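Local coordinates for type VI immunity protein Atu4351 (Agrobacterium fabrum, PDB 6ITW) that probably protects its producer from the toxin it is paired with, as the immunity member of a type VI secretion effector-immunity pair, at residues Q58-E63 with L87-F92; Y65-A70 with D192-M197; I107-H112 with T198-A203. One frame throughout, in Å; residues are numbered along the deposited sequence.

Contact 1 of 3, residues Q58-E63 with L87-F92; sequences QFCNPE and LGFSAF
Gln58 and Phe89 are paired residues of two antiparallel strands and share one face of the sheet, where their first torsions, chi1 64° in Gln58 and 39° in Phe89, set each CG between the backbone N and the carbonyl carbon and swing amide and ring toward each other. The extended Gln58 chain then passes over the ring. Its CG makes a CH-pi contact above the ring face, 4.0 Å from the Phe89 centroid, and the amide lies over the CE1 side with its plane tilted 31° to the ring. From the loop end, Cys60 adds CB at 3.7 Å from Phe89 CE2, its sulfur lying obliquely beside the ring. Underneath, Gln58 and Phe89 form a hydrogen-bonded pair, with Phe89 N to Gln58 O at 2.9 Å and Gln58 N to Phe89 O at 3.1 Å. Two residues on, Cys60 N reaches Leu87 O (2.9 Å) from well above the carbonyl plane. Between these bonds Gly88, with no side chain, lets its CA come within 3.9 Å of Phe59 CA. The buried amide of Gln58 is fixed at both ends: OE1 accepts from Gly168 N, while NE2 donates to Gln169 O and to a water that bridges to Phe89 O. Leu96 of strand 94-99 is shared by Leu87 and Gly88 through backbone hydrogen bonds, a classic beta bulge. Strand 57-59 lies between strands 49-52 and 84-90. Phe59 points to the other face, toward Trp52 of strand 49-52 and Tyr40 of helix 38-47, while Phe89 underlies Ala193 and Met197 of helix 193-200.

Contact 2 of 3, residues Y65-A70 with D192-M197; sequences YKSIVA and DALSAM
Tyr65 extends its ring from the start of helix 66-73 toward the first turn of helix 193-200, where three side chains surround it, one at the edge and two obliquely. Ala193 CB lies at the ring edge, near its plane, 4.3 Å from Tyr65 CE2. Leu194 and Met197 take the oblique positions, Leu194 CD1 and the selenium of Met197 (present as selenomethionine) each 4.0 Å from Tyr65 CD2; the latter is a Met-aromatic contact. Further along, Ile68 lies nearly at right angles to Met197. With CG1 beside the backbone N and anti to the carbonyl carbon (chi1 -56°), the Ile68 chain points across the gap, so that CD1 comes to 3.8 Å from Met197 CB and CG1 to 3.7 Å from Leu194 CD1. The segment axes run almost parallel, 15° apart, with a closest approach of 10.0 Å that these branched and long side chains fill. Polar groups gather at the N-terminal end. Asp192, the N-cap, receives Ser195 N on OD2 at 2.9 Å from above the carboxylate plane, and Ser195 OG gives the same oxygen a second bond. A water joins Tyr65 OH, Asp192 OD1 and Leu194 N, tying the phenol to the start of the neighbouring helix. No direct hydrogen bond crosses between the segments: the pairing is apolar along its length and hydrated at one end, where the negative Asp192 probably also interacts favourably with the helix dipole.

Contact 3 of 3, residues I107-H112 with T198-A203; sequences INILLH and TIAAQA
This is a small, partly buried meeting of a loop with the end of a helix: Ile109 and His112, in the connection between strands 103-108 and 113-116, meet Ala200, Ala201 and Ala203 toward the C-terminal end of helix 193-200. The apolar half is carried by Ile109. Its CG2 branch, anti to the backbone N, touches Ala200 CB at 3.5 Å, and CD1 lies more distantly, 4.4 Å from Ala201 CB. Such small alanine side chains let the loop approach the helix closely. His112 supplies the other half by bringing the CE1 corner of its imidazole close to two backbone oxygens: CE1 is 3.0 Å from Ala200 O and 3.4 Å from Ala203 O, both oblique to the ring. NE2 is also near Ala200 O, but the angle is too poor for a hydrogen bond. What holds the ring is elsewhere, since ND1 bonds to Pro205 O and the imidazole stacks on Phe206. Ala200 O does have a donor within its own segment, Ala203 N at 3.0 Å, which closes a type I turn. On the facing side, Asn108 OD1 accepts from Leu111 N at 2.9 Å and shapes the loop that presents Ile109 and His112. The arrangement pairs two ordinary devices, an Asx motif at the end of a strand and a type I beta turn, in a mixed sheet with helices packed on it, where strand 113-116 goes on to run parallel to strand 207-209.

Contact 1 lies in the interior of the eight-stranded mixed sheet, and backbone hydrogen bonds carry it. Contact 2 packs on top of that sheet: its helices 66-73 and 193-200 share a face, and Phe89 is one place where contacts 1 and 2 touch. Both are buried, but the helix pair relies on apolar side chains and a bridging water. Contact 3, partly buried and nearer the surface, uses the far end of helix 193-200, with Ile68 of contact 2 touching both Ile109 and Thr198. Contacts 2 and 3 each join the GAD-like domain to the Tdi1 C-terminal region, whereas contact 1 stays within the former.

Contact 1 of 3, residues Q58-E63 with L87-F92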
loop_
_atom_site.group_PDB
_atom_site.type_symbol
_atom_site.label_atom_id
_atom_site.label_comp_id
_atom_site.label_asym_id
_atom_site.label_seq_id
_atom_site.Cartn_x
_atom_site.Cartn_y
_atom_site.Cartn_z
ATOM N N GLN A 58 -4.045 7.324 -1.254
ATOM C CA GLN A 58 -3.270 8.508 -0.933
ATOM C C GLN A 58 -1.804 8.143 -1.056
ATOM O O GLN A 58 -1.429 6.991 -0.831
ATOM C CB GLN A 58 -3.558 9.034 0.475
ATOM C CG GLN A 58 -3.160 8.086 1.583
ATOM C CD GLN A 58 -3.692 8.525 2.926
ATOM O OE1 GLN A 58 -2.987 9.180 3.699
ATOM N NE2 GLN A 58 -4.955 8.167 3.218
ATOM N N PHE A 59 -0.984 9.119 -1.445
ATOM C CA PHE A 59 0.453 8.910 -1.518
ATOM C C PHE A 59 1.070 9.306 -0.193
ATOM O O PHE A 59 0.526 10.140 0.546
ATOM C CB PHE A 59 1.093 9.730 -2.640
ATOM C CG PHE A 59 0.693 9.303 -4.010
ATOM C CD1 PHE A 59 -0.448 9.841 -4.622
ATOM C CD2 PHE A 59 1.455 8.370 -4.707
ATOM C CE1 PHE A 59 -0.831 9.441 -5.916
ATOM C CE2 PHE A 59 1.079 7.968 -5.995
ATOM C CZ PHE A 59 -0.064 8.516 -6.598
ATOM N N CYS A 60 2.215 8.696 0.104
ATOM C CA CYS A 60 2.894 8.936 1.365
ATOM C C CYS A 60 4.389 9.065 1.121
ATOM O O CYS A 60 4.929 8.556 0.135
ATOM C CB CYS A 60 2.619 7.811 2.387
ATOM S SG CYS A 60 3.282 6.159 1.931
ATOM N N ASN A 61 5.054 9.745 2.046
ATOM C CA ASN A 61 6.503 9.838 2.025
ATOM C C ASN A 61 7.114 8.534 2.527
ATOM O O ASN A 61 6.931 8.194 3.699
ATOM C CB ASN A 61 6.951 11.028 2.877
ATOM C CG ASN A 61 8.428 11.337 2.725
ATOM O OD1 ASN A 61 9.269 10.426 2.635
ATOM N ND2 ASN A 61 8.755 12.634 2.681
ATOM N N PRO A 62 7.848 7.785 1.686
ATOM C CA PRO A 62 8.419 6.497 2.143
ATOM C C PRO A 62 9.250 6.621 3.395
ATOM O O PRO A 62 9.296 5.691 4.210
ATOM C CB PRO A 62 9.298 6.041 0.969
ATOM C CG PRO A 62 8.973 6.943 -0.165
ATOM C CD PRO A 62 8.358 8.181 0.367
ATOM N N GLU A 63 9.938 7.751 3.552
ATOM C CA GLU A 63 10.744 7.963 4.741
ATOM C C GLU A 63 9.886 7.938 6.005
ATOM O O GLU A 63 10.304 7.387 7.027
ATOM C CB GLU A 63 11.513 9.280 4.607
ATOM C CG GLU A 63 12.621 9.456 5.644
ATOM C CD GLU A 63 13.769 8.448 5.483
ATOM O OE1 GLU A 63 13.838 7.722 4.456
ATOM O OE2 GLU A 63 14.614 8.389 6.398
ATOM N N LEU A 87 4.994 3.707 -0.912
ATOM C CA LEU A 87 4.703 4.858 -1.763
ATOM C C LEU A 87 3.323 5.458 -1.533
ATOM O O LEU A 87 3.135 6.656 -1.784
ATOM C CB LEU A 87 4.827 4.476 -3.242
ATOM C CG LEU A 87 6.138 3.789 -3.634
ATOM C CD1 LEU A 87 6.123 3.434 -5.111
ATOM C CD2 LEU A 87 7.349 4.659 -3.286
ATOM N N GLY A 88 2.360 4.659 -1.081
ATOM C CA GLY A 88 1.006 5.130 -0.834
ATOM C C GLY A 88 0.179 3.993 -0.279
ATOM O O GLY A 88 0.642 2.850 -0.184
ATOM N N PHE A 89 -1.067 4.302 0.088
ATOM C CA PHE A 89 -1.933 3.227 0.564
ATOM C C PHE A 89 -3.406 3.521 0.310
ATOM O O PHE A 89 -3.849 4.675 0.309
ATOM C CB PHE A 89 -1.709 2.932 2.061
ATOM C CG PHE A 89 -1.472 4.162 2.914
ATOM C CD1 PHE A 89 -2.541 4.834 3.507
ATOM C CD2 PHE A 89 -0.174 4.612 3.164
ATOM C CE1 PHE A 89 -2.323 5.933 4.327
ATOM C CE2 PHE A 89 0.056 5.711 3.991
ATOM C CZ PHE A 89 -1.019 6.373 4.567
ATOM N N SER A 90 -4.163 2.445 0.110
ATOM C CA SER A 90 -5.616 2.510 0.061
ATOM C C SER A 90 -6.197 3.125 1.322
ATOM O O SER A 90 -5.481 3.392 2.298
ATOM C CB SER A 90 -6.206 1.111 -0.121
ATOM O OG SER A 90 -6.248 0.428 1.129
ATOM N N ALA A 91 -7.519 3.300 1.317
ATOM C CA ALA A 91 -8.244 3.830 2.458
ATOM C C ALA A 91 -8.234 2.893 3.666
ATOM O O ALA A 91 -8.572 3.328 4.779
ATOM C CB ALA A 91 -9.685 4.110 2.031
ATOM N N PHE A 92 -7.891 1.619 3.470
ATOM C CA PHE A 92 -7.825 0.637 4.545
ATOM C C PHE A 92 -6.388 0.249 4.890
ATOM O O PHE A 92 -6.163 -0.767 5.556
ATOM C CB PHE A 92 -8.642 -0.602 4.177
ATOM C CG PHE A 92 -10.055 -0.278 3.767
ATOM C CD1 PHE A 92 -11.069 -0.211 4.715
ATOM C CD2 PHE A 92 -10.359 0.003 2.444
ATOM C CE1 PHE A 92 -12.358 0.124 4.347
ATOM C CE2 PHE A 92 -11.657 0.331 2.069
ATOM C CZ PHE A 92 -12.656 0.389 3.019
HETATM O O HOH W 1 -6.062 6.520 1.271
#

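Contact 2 of 3, residues Y65-A70 with D192-M197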
loop_
_atom_site.group_PDB
_atom_site.type_symbol
_atom_site.label_atom_id
_atom_site.label_comp_id
_atom_site.label_asym_id
_atom_site.label_seq_id
_atom_site.Cartn_x
_atom_site.Cartn_y
_atom_site.Cartn_z
ATOM N N TYR A 65 7.081 6.308 6.615
ATOM C CA TYR A 65 6.443 5.021 6.881
ATOM C C TYR A 65 7.402 3.831 6.813
ATOM O O TYR A 65 6.935 2.686 6.765
ATOM C CB TYR A 65 5.275 4.812 5.906
ATOM C CG TYR A 65 4.137 5.789 6.158
ATOM C CD1 TYR A 65 4.191 7.095 5.663
ATOM C CD2 TYR A 65 3.028 5.424 6.920
ATOM C CE1 TYR A 65 3.166 8.008 5.899
ATOM C CE2 TYR A 65 1.994 6.334 7.169
ATOM C CZ TYR A 65 2.073 7.624 6.651
ATOM O OH TYR A 65 1.060 8.524 6.866
ATOM N N LYS A 66 8.723 4.053 6.840
ATOM C CA LYS A 66 9.663 2.935 6.676
ATOM C C LYS A 66 9.632 1.973 7.866
ATOM O O LYS A 66 9.894 0.773 7.700
ATOM C CB LYS A 66 11.089 3.458 6.458
ATOM C CG LYS A 66 11.630 4.258 7.643
ATOM C CD LYS A 66 12.790 5.186 7.257
ATOM C CE LYS A 66 14.114 4.459 7.142
ATOM N NZ LYS A 66 15.252 5.385 7.457
ATOM N N SER A 67 9.304 2.462 9.062
ATOM C CA SER A 67 9.149 1.553 10.190
ATOM C C SER A 67 8.039 0.535 9.948
ATOM O O SER A 67 8.128 -0.603 10.432
ATOM C CB SER A 67 8.878 2.331 11.477
ATOM O OG SER A 67 7.706 3.121 11.353
ATOM N N ILE A 68 6.984 0.911 9.214
ATOM C CA ILE A 68 5.929 -0.063 8.941
ATOM C C ILE A 68 6.459 -1.165 8.041
ATOM O O ILE A 68 6.221 -2.352 8.288
ATOM C CB ILE A 68 4.693 0.620 8.330
ATOM C CG1 ILE A 68 4.195 1.741 9.249
ATOM C CG2 ILE A 68 3.600 -0.397 8.044
ATOM C CD1 ILE A 68 4.090 1.361 10.704
ATOM N N VAL A 69 7.199 -0.792 6.993
ATOM C CA VAL A 69 7.859 -1.788 6.151
ATOM C C VAL A 69 8.806 -2.642 6.981
ATOM O O VAL A 69 8.856 -3.870 6.825
ATOM C CB VAL A 69 8.616 -1.106 5.000
ATOM C CG1 VAL A 69 9.211 -2.171 4.092
ATOM C CG2 VAL A 69 7.701 -0.144 4.234
ATOM N N ALA A 70 9.580 -2.004 7.868
ATOM C CA ALA A 70 10.530 -2.748 8.691
ATOM C C ALA A 70 9.816 -3.778 9.544
ATOM O O ALA A 70 10.251 -4.930 9.621
ATOM C CB ALA A 70 11.333 -1.801 9.581
ATOM N N ASP A 192 -5.165 7.693 12.819
ATOM C CA ASP A 192 -3.816 7.960 12.350
ATOM C C ASP A 192 -3.212 6.706 11.718
ATOM O O ASP A 192 -3.139 5.652 12.356
ATOM C CB ASP A 192 -2.965 8.428 13.524
ATOM C CG ASP A 192 -1.541 8.685 13.132
ATOM O OD1 ASP A 192 -1.318 9.591 12.306
ATOM O OD2 ASP A 192 -0.642 7.994 13.646
ATOM N N ALA A 193 -2.761 6.823 10.465
ATOM C CA ALA A 193 -2.302 5.637 9.737
ATOM C C ALA A 193 -1.013 5.073 10.332
ATOM O O ALA A 193 -0.902 3.859 10.546
ATOM C CB ALA A 193 -2.105 5.966 8.256
ATOM N N LEU A 194 -0.025 5.935 10.611
ATOM C CA LEU A 194 1.261 5.436 11.101
ATOM C C LEU A 194 1.105 4.704 12.436
ATOM O O LEU A 194 1.702 3.642 12.638
ATOM C CB LEU A 194 2.268 6.582 11.238
ATOM C CG LEU A 194 3.671 6.150 11.704
ATOM C CD1 LEU A 194 4.303 5.164 10.701
ATOM C CD2 LEU A 194 4.585 7.359 11.923
ATOM N N SER A 195 0.318 5.267 13.359
ATOM C CA SER A 195 0.076 4.622 14.649
ATOM C C SER A 195 -0.633 3.290 14.473
ATOM O O SER A 195 -0.193 2.268 15.013
ATOM C CB SER A 195 -0.778 5.518 15.551
ATOM O OG SER A 195 -0.055 6.665 15.928
ATOM N N ALA A 196 -1.777 3.303 13.770
ATOM C CA ALA A 196 -2.551 2.084 13.555
ATOM C C ALA A 196 -1.712 1.022 12.849
ATOM O O ALA A 196 -1.704 -0.145 13.257
ATOM C CB ALA A 196 -3.815 2.407 12.752
HETATM N N MSE A 197 -0.974 1.414 11.807
HETATM C CA MSE A 197 -0.143 0.455 11.077
HETATM C C MSE A 197 0.979 -0.065 11.954
HETATM O O MSE A 197 1.397 -1.212 11.810
HETATM C CB MSE A 197 0.448 1.075 9.810
HETATM C CG MSE A 197 -0.580 1.493 8.747
HETATM SE SE MSE A 197 0.371 2.512 7.397
HETATM C CE MSE A 197 -1.020 2.450 6.009
HETATM O O HOH W 2 -0.093 8.582 9.575
#

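Contact 3 of 3, residues I107-H112 with T198-A203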
loop_
_atom_site.group_PDB
_atom_site.type_symbol
_atom_site.label_atom_id
_atom_site.label_comp_id
_atom_site.label_asym_id
_atom_site.label_seq_id
_atom_site.Cartn_x
_atom_site.Cartn_y
_atom_site.Cartn_z
ATOM N N ILE A 107 1.234 -4.572 0.527
ATOM C CA ILE A 107 1.269 -5.001 1.920
ATOM C C ILE A 107 -0.119 -4.740 2.496
ATOM O O ILE A 107 -0.469 -3.595 2.813
ATOM C CB ILE A 107 2.353 -4.280 2.728
ATOM C CG1 ILE A 107 3.728 -4.442 2.067
ATOM C CG2 ILE A 107 2.405 -4.831 4.124
ATOM C CD1 ILE A 107 4.877 -3.786 2.882
ATOM N N ASN A 108 -0.915 -5.801 2.627
ATOM C CA ASN A 108 -2.288 -5.695 3.109
ATOM C C ASN A 108 -2.249 -5.739 4.633
ATOM O O ASN A 108 -2.176 -6.814 5.240
ATOM C CB ASN A 108 -3.147 -6.805 2.515
ATOM C CG ASN A 108 -4.607 -6.677 2.890
ATOM O OD1 ASN A 108 -4.943 -6.176 3.968
ATOM N ND2 ASN A 108 -5.491 -7.137 2.006
ATOM N N ILE A 109 -2.306 -4.549 5.246
ATOM C CA ILE A 109 -2.167 -4.395 6.695
ATOM C C ILE A 109 -3.375 -4.971 7.430
ATOM O O ILE A 109 -3.245 -5.539 8.524
ATOM C CB ILE A 109 -1.981 -2.903 7.030
ATOM C CG1 ILE A 109 -0.579 -2.441 6.658
ATOM C CG2 ILE A 109 -2.316 -2.630 8.507
ATOM C CD1 ILE A 109 0.483 -2.924 7.598
ATOM N N LEU A 110 -4.572 -4.782 6.872
ATOM C CA LEU A 110 -5.796 -5.240 7.528
ATOM C C LEU A 110 -5.828 -6.766 7.637
ATOM O O LEU A 110 -6.136 -7.311 8.699
ATOM C CB LEU A 110 -7.014 -4.730 6.748
ATOM C CG LEU A 110 -8.421 -5.022 7.289
ATOM C CD1 LEU A 110 -8.544 -4.461 8.671
ATOM C CD2 LEU A 110 -9.536 -4.458 6.385
ATOM N N LEU A 111 -5.491 -7.466 6.553
ATOM C CA LEU A 111 -5.638 -8.913 6.458
ATOM C C LEU A 111 -4.330 -9.667 6.671
ATOM O O LEU A 111 -4.350 -10.901 6.698
ATOM C CB LEU A 111 -6.235 -9.290 5.088
ATOM C CG LEU A 111 -7.638 -8.717 4.815
ATOM C CD1 LEU A 111 -8.280 -9.320 3.573
ATOM C CD2 LEU A 111 -8.538 -8.894 6.049
ATOM N N HIS A 112 -3.213 -8.955 6.833
ATOM C CA HIS A 112 -1.894 -9.534 7.101
ATOM C C HIS A 112 -1.406 -10.393 5.938
ATOM O O HIS A 112 -0.989 -11.537 6.125
ATOM C CB HIS A 112 -1.874 -10.322 8.409
ATOM C CG HIS A 112 -1.705 -9.457 9.613
ATOM N ND1 HIS A 112 -0.581 -9.507 10.410
ATOM C CD2 HIS A 112 -2.497 -8.493 10.136
ATOM C CE1 HIS A 112 -0.699 -8.625 11.387
ATOM N NE2 HIS A 112 -1.849 -7.993 11.241
ATOM N N THR A 198 1.473 0.778 12.866
ATOM C CA THR A 198 2.505 0.316 13.786
ATOM C C THR A 198 1.979 -0.809 14.676
ATOM O O THR A 198 2.697 -1.773 14.957
ATOM C CB THR A 198 3.036 1.484 14.614
ATOM O OG1 THR A 198 3.642 2.444 13.736
ATOM C CG2 THR A 198 4.079 1.012 15.625
ATOM N N ILE A 199 0.714 -0.725 15.092
ATOM C CA ILE A 199 0.141 -1.785 15.910
ATOM C C ILE A 199 -0.099 -3.028 15.067
ATOM O O ILE A 199 0.313 -4.139 15.426
ATOM C CB ILE A 199 -1.162 -1.306 16.569
ATOM C CG1 ILE A 199 -0.858 -0.227 17.611
ATOM C CG2 ILE A 199 -1.950 -2.499 17.161
ATOM C CD1 ILE A 199 -2.086 0.514 18.065
ATOM N N ALA A 200 -0.786 -2.851 13.938
ATOM C CA ALA A 200 -1.171 -3.979 13.103
ATOM C C ALA A 200 0.042 -4.765 12.627
ATOM O O ALA A 200 0.035 -5.999 12.642
ATOM C CB ALA A 200 -1.987 -3.468 11.921
ATOM N N ALA A 201 1.103 -4.078 12.214
ATOM C CA ALA A 201 2.225 -4.812 11.643
ATOM C C ALA A 201 3.000 -5.602 12.687
ATOM O O ALA A 201 3.879 -6.388 12.314
ATOM C CB ALA A 201 3.173 -3.858 10.921
ATOM N N GLN A 202 2.712 -5.402 13.976
ATOM C CA GLN A 202 3.330 -6.186 15.033
ATOM C C GLN A 202 2.370 -7.191 15.651
ATOM O O GLN A 202 2.769 -7.936 16.544
ATOM C CB GLN A 202 3.875 -5.273 16.133
ATOM C CG GLN A 202 4.872 -4.254 15.684
ATOM C CD GLN A 202 5.435 -3.495 16.867
ATOM O OE1 GLN A 202 6.388 -3.942 17.495
ATOM N NE2 GLN A 202 4.833 -2.354 17.193
ATOM N N ALA A 203 1.123 -7.225 15.210
ATOM C CA ALA A 203 0.103 -8.068 15.840
ATOM C C ALA A 203 -0.069 -9.373 15.065
ATOM O O ALA A 203 -1.153 -9.696 14.574
ATOM C CB ALA A 203 -1.222 -7.303 15.936
#